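Local coordinates for DUF1436 domain-containing protein (Neisseria meningitidis, PDB 2GKP) that is of unknown function but probably serves as an immunity protein against a contact-dependent growth inhibition toxin, at residues 75-80 and 85-90; 38-43 and 64-69; 60-65 and 114-119; 102-107 and 132-137. All blocks are in the same frame, centred on the assembly; numbering follows the deposited sequence. Where two conformers were deposited one is given.

Contact 1 of 4, residues 75-80 and 85-90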
# COMPACT_ATOMS: atom_id res chain seq x y z
N ASP A 75 -4.90 3.41 -18.65
CA ASP A 75 -4.03 2.22 -18.56
C ASP A 75 -2.64 2.44 -19.18
O ASP A 75 -1.61 2.10 -18.62
CB ASP A 75 -4.75 1.03 -19.24
CG ASP A 75 -4.05 -0.30 -18.99
OD1 ASP A 75 -4.01 -0.73 -17.82
OD2 ASP A 75 -3.56 -0.93 -19.96
N GLN A 76 -2.63 2.97 -20.41
CA GLN A 76 -1.34 3.18 -21.07
C GLN A 76 -0.44 4.13 -20.26
O GLN A 76 0.77 3.88 -20.08
CB GLN A 76 -1.56 3.74 -22.48
CG GLN A 76 -2.25 2.75 -23.42
CD GLN A 76 -2.56 3.44 -24.73
OE1 GLN A 76 -1.77 4.25 -25.20
NE2 GLN A 76 -3.74 3.17 -25.30
N ASP A 77 -1.04 5.22 -19.77
CA ASP A 77 -0.31 6.19 -18.95
C ASP A 77 0.24 5.57 -17.68
O ASP A 77 1.43 5.79 -17.33
CB ASP A 77 -1.21 7.40 -18.62
CG ASP A 77 -0.46 8.49 -17.88
OD1 ASP A 77 0.04 9.43 -18.52
OD2 ASP A 77 -0.39 8.40 -16.67
N PHE A 78 -0.60 4.77 -17.02
CA PHE A 78 -0.21 4.14 -15.75
C PHE A 78 0.95 3.16 -15.89
O PHE A 78 1.80 3.05 -15.01
CB PHE A 78 -1.41 3.44 -15.11
CG PHE A 78 -1.17 3.05 -13.67
CD1 PHE A 78 -1.22 4.01 -12.65
CD2 PHE A 78 -0.94 1.74 -13.33
CE1 PHE A 78 -1.01 3.62 -11.33
CE2 PHE A 78 -0.71 1.36 -12.01
CZ PHE A 78 -0.74 2.31 -11.02
N PHE A 79 1.00 2.46 -17.03
CA PHE A 79 2.02 1.42 -17.21
C PHE A 79 3.19 1.85 -18.10
O PHE A 79 4.09 1.06 -18.39
CB PHE A 79 1.37 0.10 -17.67
CG PHE A 79 0.57 -0.60 -16.58
CD1 PHE A 79 1.24 -1.37 -15.63
CD2 PHE A 79 -0.81 -0.47 -16.47
CE1 PHE A 79 0.53 -2.01 -14.63
CE2 PHE A 79 -1.53 -1.12 -15.44
CZ PHE A 79 -0.85 -1.88 -14.53
N ASP A 80 3.19 3.12 -18.52
CA ASP A 80 4.29 3.67 -19.31
C ASP A 80 5.57 3.68 -18.50
O ASP A 80 5.58 4.22 -17.41
CB ASP A 80 3.98 5.11 -19.72
CG ASP A 80 5.07 5.70 -20.63
OD1 ASP A 80 5.24 5.22 -21.79
OD2 ASP A 80 5.78 6.63 -20.18
N ARG A 85 8.80 5.74 -13.92
CA ARG A 85 10.09 6.20 -13.39
C ARG A 85 10.01 7.63 -12.84
O ARG A 85 10.47 7.91 -11.72
CB ARG A 85 11.19 6.10 -14.47
CG ARG A 85 12.58 6.39 -13.93
CD ARG A 85 13.55 6.86 -15.04
NE ARG A 85 13.11 8.15 -15.57
CZ ARG A 85 13.28 9.31 -14.93
NH1 ARG A 85 13.90 9.34 -13.74
NH2 ARG A 85 12.83 10.43 -15.45
N GLN A 86 9.40 8.53 -13.59
CA GLN A 86 9.34 9.91 -13.16
C GLN A 86 8.46 10.01 -11.90
O GLN A 86 8.83 10.71 -10.94
CB GLN A 86 8.86 10.81 -14.31
CG GLN A 86 8.37 12.21 -13.92
CD GLN A 86 6.86 12.27 -13.72
OE1 GLN A 86 6.37 12.65 -12.66
NE2 GLN A 86 6.10 11.86 -14.75
N ARG A 87 7.32 9.32 -11.87
CA ARG A 87 6.42 9.41 -10.72
C ARG A 87 7.05 8.77 -9.50
O ARG A 87 6.83 9.22 -8.35
CB ARG A 87 5.07 8.77 -10.99
CG ARG A 87 4.19 9.57 -11.95
CD ARG A 87 2.84 8.90 -12.13
NE ARG A 87 2.92 7.59 -12.77
CZ ARG A 87 2.52 7.32 -14.01
NH1 ARG A 87 2.00 8.27 -14.76
NH2 ARG A 87 2.62 6.08 -14.48
N TYR A 88 7.85 7.72 -9.72
CA TYR A 88 8.51 7.01 -8.63
C TYR A 88 9.57 7.91 -8.00
O TYR A 88 9.69 8.02 -6.75
CB TYR A 88 9.18 5.71 -9.17
CG TYR A 88 9.92 4.97 -8.06
CD1 TYR A 88 9.20 4.31 -7.08
CD2 TYR A 88 11.31 4.97 -7.98
CE1 TYR A 88 9.83 3.64 -6.03
CE2 TYR A 88 11.96 4.32 -6.90
CZ TYR A 88 11.20 3.67 -5.95
OH TYR A 88 11.77 2.99 -4.89
N GLU A 89 10.38 8.53 -8.84
CA GLU A 89 11.42 9.43 -8.32
C GLU A 89 10.81 10.63 -7.59
O GLU A 89 11.32 11.05 -6.53
CB GLU A 89 12.36 9.85 -9.47
CG GLU A 89 13.28 8.70 -9.91
CD GLU A 89 14.15 8.13 -8.79
OE1 GLU A 89 14.79 8.93 -8.08
OE2 GLU A 89 14.20 6.88 -8.62
N ASP A 90 9.70 11.16 -8.10
CA ASP A 90 9.02 12.22 -7.38
C ASP A 90 8.53 11.73 -6.02
O ASP A 90 8.62 12.45 -5.05
CB ASP A 90 7.89 12.81 -8.24
CG ASP A 90 8.42 13.60 -9.44
OD1 ASP A 90 9.63 13.90 -9.49
OD2 ASP A 90 7.60 13.94 -10.31

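Contact 2 of 4, residues 38-43 and 64-69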
# COMPACT_ATOMS: atom_id res chain seq x y z
N HIS A 38 0.34 7.00 -7.76
CA HIS A 38 0.78 8.29 -7.22
C HIS A 38 -0.17 9.43 -7.56
O HIS A 38 0.08 10.58 -7.20
CB HIS A 38 2.24 8.56 -7.60
CG HIS A 38 3.17 7.49 -7.12
ND1 HIS A 38 3.30 7.17 -5.79
CD2 HIS A 38 3.95 6.62 -7.80
CE1 HIS A 38 4.14 6.16 -5.66
NE2 HIS A 38 4.56 5.81 -6.87
N LEU A 39 -1.30 9.13 -8.21
CA LEU A 39 -2.37 10.12 -8.28
C LEU A 39 -2.86 10.47 -6.86
O LEU A 39 -3.28 11.60 -6.56
CB LEU A 39 -3.52 9.60 -9.13
CG LEU A 39 -4.77 10.46 -9.21
CD1 LEU A 39 -4.45 11.84 -9.80
CD2 LEU A 39 -5.82 9.80 -10.05
N TYR A 40 -2.80 9.48 -5.99
CA TYR A 40 -3.24 9.63 -4.61
C TYR A 40 -1.98 9.82 -3.75
O TYR A 40 -1.05 9.02 -3.84
CB TYR A 40 -4.07 8.40 -4.21
CG TYR A 40 -5.24 8.19 -5.11
CD1 TYR A 40 -6.41 8.96 -5.00
CD2 TYR A 40 -5.15 7.27 -6.15
CE1 TYR A 40 -7.45 8.80 -5.90
CE2 TYR A 40 -6.20 7.09 -7.03
CZ TYR A 40 -7.34 7.84 -6.90
OH TYR A 40 -8.36 7.65 -7.79
N PRO A 41 -1.90 10.91 -2.95
CA PRO A 41 -0.66 11.06 -2.20
C PRO A 41 -0.59 10.05 -1.07
O PRO A 41 -1.64 9.59 -0.62
CB PRO A 41 -0.75 12.49 -1.64
CG PRO A 41 -2.18 12.75 -1.54
CD PRO A 41 -2.81 12.05 -2.72
N PRO A 42 0.62 9.72 -0.61
CA PRO A 42 0.70 8.83 0.51
C PRO A 42 0.10 9.47 1.76
O PRO A 42 0.19 10.68 1.96
CB PRO A 42 2.21 8.69 0.75
CG PRO A 42 2.87 9.16 -0.37
CD PRO A 42 1.96 10.16 -1.04
N HIS A 43 -0.50 8.65 2.61
CA HIS A 43 -0.99 9.10 3.90
C HIS A 43 0.00 8.69 4.97
O HIS A 43 0.20 7.49 5.17
CB HIS A 43 -2.34 8.44 4.16
CG HIS A 43 -3.19 9.16 5.14
ND1 HIS A 43 -2.81 9.42 6.43
CD2 HIS A 43 -4.45 9.64 5.02
CE1 HIS A 43 -3.79 10.04 7.07
NE2 HIS A 43 -4.79 10.20 6.22
N ASN A 64 -10.27 4.21 -3.08
CA ASN A 64 -9.77 4.99 -4.20
C ASN A 64 -9.03 4.17 -5.27
O ASN A 64 -8.62 4.72 -6.29
CB ASN A 64 -8.85 6.11 -3.73
CG ASN A 64 -9.59 7.25 -3.10
OD1 ASN A 64 -10.73 7.51 -3.47
ND2 ASN A 64 -8.97 7.94 -2.17
N SER A 65 -8.85 2.87 -5.03
CA SER A 65 -8.13 2.02 -5.98
C SER A 65 -8.82 1.98 -7.35
O SER A 65 -10.00 1.60 -7.44
CB SER A 65 -8.02 0.62 -5.39
OG SER A 65 -7.41 -0.30 -6.30
N ARG A 66 -8.07 2.31 -8.41
CA ARG A 66 -8.68 2.39 -9.74
C ARG A 66 -8.40 1.09 -10.51
O ARG A 66 -7.27 0.55 -10.48
CB ARG A 66 -8.16 3.59 -10.54
CG ARG A 66 -8.51 4.92 -9.94
CD ARG A 66 -8.00 6.09 -10.82
NE ARG A 66 -6.54 6.25 -10.89
CZ ARG A 66 -5.89 6.90 -11.86
NH1 ARG A 66 -6.54 7.44 -12.90
NH2 ARG A 66 -4.57 7.02 -11.82
N THR A 67 -9.42 0.59 -11.22
CA THR A 67 -9.22 -0.50 -12.17
C THR A 67 -9.44 0.07 -13.56
O THR A 67 -10.52 0.61 -13.85
CB THR A 67 -10.20 -1.66 -11.92
OG1 THR A 67 -9.93 -2.25 -10.65
CG2 THR A 67 -10.08 -2.74 -13.00
N PHE A 68 -8.40 0.00 -14.37
CA PHE A 68 -8.50 0.53 -15.75
C PHE A 68 -9.10 -0.48 -16.69
O PHE A 68 -9.11 -1.66 -16.40
CB PHE A 68 -7.13 0.99 -16.26
CG PHE A 68 -6.40 1.85 -15.30
CD1 PHE A 68 -6.98 3.03 -14.85
CD2 PHE A 68 -5.15 1.48 -14.81
CE1 PHE A 68 -6.33 3.83 -13.94
CE2 PHE A 68 -4.51 2.27 -13.88
CZ PHE A 68 -5.10 3.44 -13.44
N VAL A 69 -9.62 0.00 -17.83
CA VAL A 69 -9.90 -0.83 -18.99
C VAL A 69 -8.56 -0.95 -19.72
O VAL A 69 -7.86 0.03 -19.94
CB VAL A 69 -10.97 -0.14 -19.87
CG1 VAL A 69 -11.04 -0.81 -21.27
CG2 VAL A 69 -12.31 -0.19 -19.15
O HOH W 1 -10.83 6.08 -7.61

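Contact 3 of 4, residues 60-65 and 114-119. With EDO (1,2-ethanediol), chain C.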
# COMPACT_ATOMS: atom_id res chain seq x y z
N GLN A 60 -9.99 3.72 3.30
CA GLN A 60 -10.10 4.89 2.42
C GLN A 60 -9.17 4.71 1.21
O GLN A 60 -9.49 5.05 0.07
CB GLN A 60 -9.75 6.17 3.19
CG GLN A 60 -10.82 6.54 4.25
CD GLN A 60 -10.42 7.62 5.26
OE1 GLN A 60 -9.23 7.94 5.47
NE2 GLN A 60 -11.44 8.20 5.89
N ALA A 61 -7.97 4.21 1.46
CA ALA A 61 -7.03 3.99 0.36
C ALA A 61 -7.55 2.96 -0.64
O ALA A 61 -7.45 3.16 -1.86
CB ALA A 61 -5.64 3.57 0.90
N LEU A 62 -8.12 1.88 -0.13
CA LEU A 62 -8.70 0.87 -1.00
C LEU A 62 -9.86 1.44 -1.81
O LEU A 62 -9.98 1.11 -2.98
CB LEU A 62 -9.19 -0.32 -0.18
CG LEU A 62 -8.15 -1.27 0.44
CD1 LEU A 62 -8.72 -2.10 1.55
CD2 LEU A 62 -7.59 -2.17 -0.64
N ALA A 63 -10.68 2.28 -1.20
CA ALA A 63 -11.86 2.81 -1.91
C ALA A 63 -11.46 3.62 -3.13
O ALA A 63 -12.24 3.74 -4.10
CB ALA A 63 -12.72 3.62 -0.98
N ASN A 64 -10.27 4.21 -3.08
CA ASN A 64 -9.77 4.99 -4.20
C ASN A 64 -9.03 4.17 -5.27
O ASN A 64 -8.62 4.72 -6.29
CB ASN A 64 -8.85 6.11 -3.73
CG ASN A 64 -9.59 7.25 -3.10
OD1 ASN A 64 -10.73 7.51 -3.47
ND2 ASN A 64 -8.97 7.94 -2.17
N SER A 65 -8.85 2.87 -5.03
CA SER A 65 -8.13 2.02 -5.98
C SER A 65 -8.82 1.98 -7.35
O SER A 65 -10.00 1.60 -7.44
CB SER A 65 -8.02 0.62 -5.39
OG SER A 65 -7.41 -0.30 -6.30
N VAL A 114 3.56 -4.12 3.40
CA VAL A 114 2.42 -5.03 3.41
C VAL A 114 1.54 -4.61 2.25
O VAL A 114 1.35 -3.41 2.02
CB VAL A 114 1.67 -4.86 4.78
CG1 VAL A 114 0.28 -5.46 4.75
CG2 VAL A 114 2.45 -5.44 5.96
N ASP A 115 0.97 -5.58 1.53
CA ASP A 115 0.01 -5.33 0.45
C ASP A 115 -1.39 -5.72 0.91
O ASP A 115 -1.52 -6.66 1.66
CB ASP A 115 0.33 -6.16 -0.81
CG ASP A 115 1.62 -5.75 -1.51
OD1 ASP A 115 2.24 -4.71 -1.15
OD2 ASP A 115 2.00 -6.46 -2.46
N ILE A 116 -2.40 -5.01 0.44
CA ILE A 116 -3.79 -5.38 0.81
C ILE A 116 -4.59 -5.49 -0.46
O ILE A 116 -4.57 -4.57 -1.31
CB ILE A 116 -4.46 -4.31 1.74
CG1 ILE A 116 -3.62 -4.10 3.00
CG2 ILE A 116 -5.86 -4.76 2.14
CD1 ILE A 116 -2.67 -2.88 2.91
N TRP A 117 -5.28 -6.65 -0.59
CA TRP A 117 -6.16 -6.91 -1.73
C TRP A 117 -7.58 -7.20 -1.22
O TRP A 117 -7.75 -8.08 -0.41
CB TRP A 117 -5.62 -8.10 -2.53
CG TRP A 117 -6.58 -8.59 -3.59
CD1 TRP A 117 -7.35 -7.85 -4.46
CD2 TRP A 117 -6.86 -9.96 -3.89
NE1 TRP A 117 -8.06 -8.68 -5.30
CE2 TRP A 117 -7.80 -9.98 -4.95
CE3 TRP A 117 -6.41 -11.18 -3.36
CZ2 TRP A 117 -8.27 -11.16 -5.51
CZ3 TRP A 117 -6.92 -12.37 -3.89
CH2 TRP A 117 -7.83 -12.35 -4.97
N LEU A 118 -8.54 -6.38 -1.66
CA LEU A 118 -9.95 -6.60 -1.34
C LEU A 118 -10.70 -7.09 -2.58
O LEU A 118 -10.62 -6.49 -3.63
CB LEU A 118 -10.57 -5.28 -0.91
CG LEU A 118 -12.10 -5.27 -0.64
CD1 LEU A 118 -12.46 -6.22 0.48
CD2 LEU A 118 -12.52 -3.85 -0.29
N HIS A 119 -11.48 -8.15 -2.40
CA HIS A 119 -12.26 -8.71 -3.50
C HIS A 119 -13.43 -9.46 -2.90
O HIS A 119 -13.23 -10.33 -2.05
CB HIS A 119 -11.41 -9.67 -4.33
CG HIS A 119 -12.14 -10.27 -5.49
ND1 HIS A 119 -12.72 -11.52 -5.45
CD2 HIS A 119 -12.41 -9.77 -6.72
CE1 HIS A 119 -13.29 -11.77 -6.62
NE2 HIS A 119 -13.13 -10.72 -7.40
C1 EDO C . 3.72 -7.38 0.52
O1 EDO C . 3.43 -8.67 -0.04
C2 EDO C . 4.71 -6.65 -0.39
O2 EDO C . 4.58 -5.23 -0.43

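Contact 4 of 4, residues 102-107 and 132-137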
# COMPACT_ATOMS: atom_id res chain seq x y z
N LYS A 102 17.73 12.85 4.11
CA LYS A 102 18.59 13.46 3.12
C LYS A 102 19.09 12.48 2.08
O LYS A 102 19.62 12.91 1.05
CB LYS A 102 19.81 14.14 3.82
CG LYS A 102 19.32 15.16 4.84
CD LYS A 102 18.61 16.35 4.23
CE LYS A 102 17.93 17.24 5.29
NZ LYS A 102 16.92 16.57 6.18
N THR A 103 18.95 11.18 2.33
CA THR A 103 19.36 10.13 1.39
C THR A 103 18.25 9.12 1.24
O THR A 103 17.56 8.79 2.20
CB THR A 103 20.68 9.38 1.79
OG1 THR A 103 20.49 8.58 2.96
CG2 THR A 103 21.83 10.34 2.04
N ARG A 104 18.06 8.61 0.02
CA ARG A 104 17.12 7.50 -0.15
C ARG A 104 17.59 6.25 0.59
O ARG A 104 16.76 5.43 0.99
CB ARG A 104 16.84 7.20 -1.64
CG ARG A 104 18.01 6.62 -2.40
CD ARG A 104 17.86 6.90 -3.88
NE ARG A 104 16.73 6.18 -4.45
CZ ARG A 104 16.04 6.62 -5.51
NH1 ARG A 104 15.06 5.88 -5.99
NH2 ARG A 104 16.30 7.81 -6.09
N ARG A 105 18.91 6.07 0.76
CA ARG A 105 19.40 4.95 1.54
C ARG A 105 18.77 4.89 2.93
O ARG A 105 18.29 3.82 3.38
CB ARG A 105 20.92 5.01 1.65
CG ARG A 105 21.55 3.91 2.46
CD ARG A 105 22.99 3.72 2.05
NE ARG A 105 23.84 3.38 3.18
CZ ARG A 105 25.15 3.21 3.10
NH1 ARG A 105 25.77 3.36 1.94
NH2 ARG A 105 25.85 2.91 4.19
N ALA A 106 18.75 6.04 3.60
CA ALA A 106 18.19 6.11 4.93
C ALA A 106 16.68 5.95 4.89
O ALA A 106 16.12 5.28 5.73
CB ALA A 106 18.57 7.46 5.59
N LEU A 107 16.01 6.56 3.92
CA LEU A 107 14.54 6.41 3.83
C LEU A 107 14.15 4.92 3.78
O LEU A 107 13.19 4.50 4.45
CB LEU A 107 14.05 7.13 2.56
CG LEU A 107 12.59 6.86 2.18
CD1 LEU A 107 11.63 7.39 3.25
CD2 LEU A 107 12.30 7.47 0.81
N LYS A 132 15.51 -6.27 -1.44
CA LYS A 132 16.47 -5.36 -2.01
C LYS A 132 16.22 -4.00 -1.42
O LYS A 132 15.17 -3.79 -0.84
CB LYS A 132 16.30 -5.31 -3.53
CG LYS A 132 16.82 -6.55 -4.24
CD LYS A 132 16.88 -6.47 -5.75
CE LYS A 132 17.40 -7.83 -6.26
NZ LYS A 132 17.33 -7.78 -7.79
N LEU A 133 17.14 -3.06 -1.64
CA LEU A 133 17.04 -1.76 -1.01
C LEU A 133 15.63 -1.16 -1.20
O LEU A 133 15.00 -0.67 -0.26
CB LEU A 133 18.19 -0.82 -1.50
CG LEU A 133 19.66 -1.35 -1.34
CD1 LEU A 133 20.78 -0.65 -2.16
CD2 LEU A 133 20.09 -1.51 0.15
N GLU A 134 15.13 -1.20 -2.44
CA GLU A 134 13.84 -0.60 -2.79
C GLU A 134 12.85 -1.62 -3.36
O GLU A 134 12.05 -1.30 -4.26
CB GLU A 134 14.02 0.58 -3.75
CG GLU A 134 14.99 1.62 -3.14
CD GLU A 134 15.23 2.86 -3.98
OE1 GLU A 134 14.45 3.18 -4.90
OE2 GLU A 134 16.25 3.54 -3.73
N ALA A 135 12.88 -2.84 -2.87
CA ALA A 135 11.94 -3.86 -3.36
C ALA A 135 11.60 -4.89 -2.31
O ALA A 135 12.39 -5.16 -1.42
CB ALA A 135 12.48 -4.52 -4.60
N TRP A 136 10.39 -5.45 -2.42
CA TRP A 136 9.84 -6.36 -1.44
C TRP A 136 9.22 -7.52 -2.17
O TRP A 136 8.51 -7.30 -3.17
CB TRP A 136 8.74 -5.63 -0.64
CG TRP A 136 9.29 -4.44 0.11
CD1 TRP A 136 9.78 -4.47 1.41
CD2 TRP A 136 9.48 -3.11 -0.37
NE1 TRP A 136 10.20 -3.23 1.76
CE2 TRP A 136 10.06 -2.37 0.70
CE3 TRP A 136 9.18 -2.46 -1.57
CZ2 TRP A 136 10.40 -1.02 0.59
CZ3 TRP A 136 9.51 -1.11 -1.70
CH2 TRP A 136 10.13 -0.40 -0.62
N ASP A 137 9.46 -8.74 -1.70
CA ASP A 137 8.97 -9.95 -2.34
C ASP A 137 8.14 -10.71 -1.32
O ASP A 137 8.29 -10.56 -0.09
CB ASP A 137 10.13 -10.85 -2.79
CG ASP A 137 10.80 -10.40 -4.10
OD1 ASP A 137 10.30 -9.50 -4.82
OD2 ASP A 137 11.88 -10.96 -4.41

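Contact 1 of 4, residues 75-80 and 85-90
The backbone oxygen of Asp77 is gripped twice: Arg87 NH2 donates to Asp77 O at 3.1 Å, nearly straight at 168°, and Asp80 N adds a weak bond to the same oxygen. This is a junction between two consecutive helices, 73-79 and 81-99. Asp80 is the N-cap of the second, its carboxylate OD2 accepting from the backbone N of Lys83. Arg87, two turns past the cap, reaches back to the C-terminal part of the first. Its chain runs extended to CD and then bends at chi3, which swings the guanidinium across to helix 73-79. Asp77 O sits at the edge of the flat group, almost exactly in its plane.

The other terminal nitrogen, Arg87 NH1, forms a salt bridge with Asp77 OD2 at 3.1 Å. As a hydrogen bond it is weak, bent to 129°; the carboxylate and guanidinium planes stand 46° apart and the oxygen approaches obliquely. The stronger polar partner of Asp77 is Lys83, which pairs with the other carboxylate oxygen, OD1, so the aspartate is shared between two basic side chains of the second helix. Arg87 was deposited in two conformers, and the grip described belongs to one of them.

Away from this polar bridge, Phe78 sets its CB away from 85-90, and its ring meets that of Phe68, while His38 touches Arg87. Phe78 O lies 3.2 Å from Arg87 NH2, at the guanidinium edge, but the angle is too poor for a hydrogen bond.

Contact 2 of 4, residues 38-43 and 64-69
Leu39 and Arg66 make the tight half of this contact. The methyl CD2 of Leu39 sits over the centre of one guanidinium face, 3.4 Å from Arg66 CZ. On the opposite face Phe68 turns its ring edge to the guanidinium, with CE1 over the centre, 3.6 Å above the plane. The flat group is thus held from both faces, and its salt bridge from NE to Asp37 OD2 helps fix its rotation.

The Tyr40 ring, described in one of its two deposited conformers, is also covered on both faces, by Leu39 CG on one. On the other, Asn64 CB makes a CH-pi contact, 3.9 Å from the ring centroid, and the Asn64 amide runs almost parallel to the ring, 7° off. The Tyr40 hydroxyl end is looser. Its OH touches Arg66 CD at 3.4 Å, and a water links it to the backbone, lying 2.9 Å from Tyr40 OH and donating to Asn64 O. Leu39 and Asn64 are themselves exposed to solvent.

The loop that follows helix 51-63 is hydrogen-bonded through Arg66 and Phe68 to Gly30, and here packs beside the interrupted strand 34-45, at the margin of the antiparallel sheet.

Contact 3 of 4, residues 60-65 and 114-119
Unusually, a single residue carries the helix's whole share of this contact: Leu62, the one side chain of 60-65 that meets the strand 114-119. It is a helix-on-sheet packing in the buried core, where the end of helix 51-63 lies over one face of the antiparallel sheet. From the strand come Ile116 and Leu118, alternate residues whose side chains point to the same face.

The two methyls of Leu62 divide the work. CD1 meets Ile116 CG2 at 4.0 Å, the leucine and isoleucine side chains crossing at about a right angle. CD2 lies between residues, 3.9 Å from the backbone Ile116 O and 4.3 Å from Leu118 CB. The Ile116 branch that does the touching is CG2, which stands anti to the backbone N because CG1 lies beside that N (chi1 -57°). Leu62 also touches Ala14 and Leu123, on the strands that flank 112-119, so its side chain touches all three neighbouring strands.

The other face of strand 112-119 differs in character. Trp117 turns away from the helix and stacks on Trp13. Asp115, modelled in two conformers, meets a 1,2-ethanediol that probably came from the crystallisation liquor. The diol is also bonded to Ser113 OG and Pro127 O, and the 2.5 Å from its O2 to Asp115 OD1 is short enough to be treated with caution.

Just beyond Leu62 the helix gives way to a loop. Ala61 O accepts from Thr27 OG1, tying the last turn to strand 23-30, and Ser65 N donates to Leu62 O at 2.9 Å.

Contact 4 of 4, residues 102-107 and 132-137
The guanidinium of Arg104 and the carboxylate of Glu134 meet edge to edge, their planes only 9° apart. Arg104 presents its side: NE donates to Glu134 OE2 at 2.8 Å, and NH1 donates to Glu134 OE1 at 3.0 Å in an almost straight bond (174°). Each oxygen is approached from its syn side, OE1 through its syn lone pair and OE2 slightly out of the carboxylate plane. The two bonds fix the rotation of both flat groups. Tyr88 comes to the NH1 edge of the guanidinium, near its plane, not over a face.

The partners come from a helix start and a hairpin turn. Arg104 opens the short helix 104-108, directly after the N-cap Thr103, whose OG1 accepts from Ala106 N at 3.1 Å. CG of the arginine lies between the backbone N and the carbonyl carbon (chi1 69°), and the bend at chi3 then brings the NE side round to the acid. Glu134 sits in the two-residue turn of the hairpin joining strands 122-132 and 135-138, closed by Ala135 N donating to Lys132 O at 3.2 Å. Its chain is extended beyond CG, so the carboxylate stretches across to the helix.

Arg104 NH2 forms a salt bridge with Glu89 OE1, and Glu134 OE1 takes a further hydrogen bond from Tyr88 OH. A beta-mercaptoethanol, probably from the crystallisation liquor, lies about 4 Å from the Arg104 side chain. One arginine thus holds two glutamates, which would be expected to favour the ionised form of both acids while tying the hairpin turn to helices 81-99 and 104-108.

Helix 81-99 joins contacts 1 and 4, whose centres are 19 Å apart: Glu89 OE1 lies 2.7 Å from Arg104 NH2, and Tyr88 OH is equally close to Glu134 OE1. Contact 2, centred 12 Å from contact 1, touches it through aromatic packing, Phe78 CG to Phe68 CE2 at 3.4 Å. Contacts 2 and 3 share Asn64 and Ser65, where helix 51-63 runs into the loop, and both reach the same sheet, as does contact 4. A bound sodium ion lies about 8 Å from the Ile116 side chain, about 11 Å from those of Tyr40 and Phe78 and about 12 Å from that of Glu134.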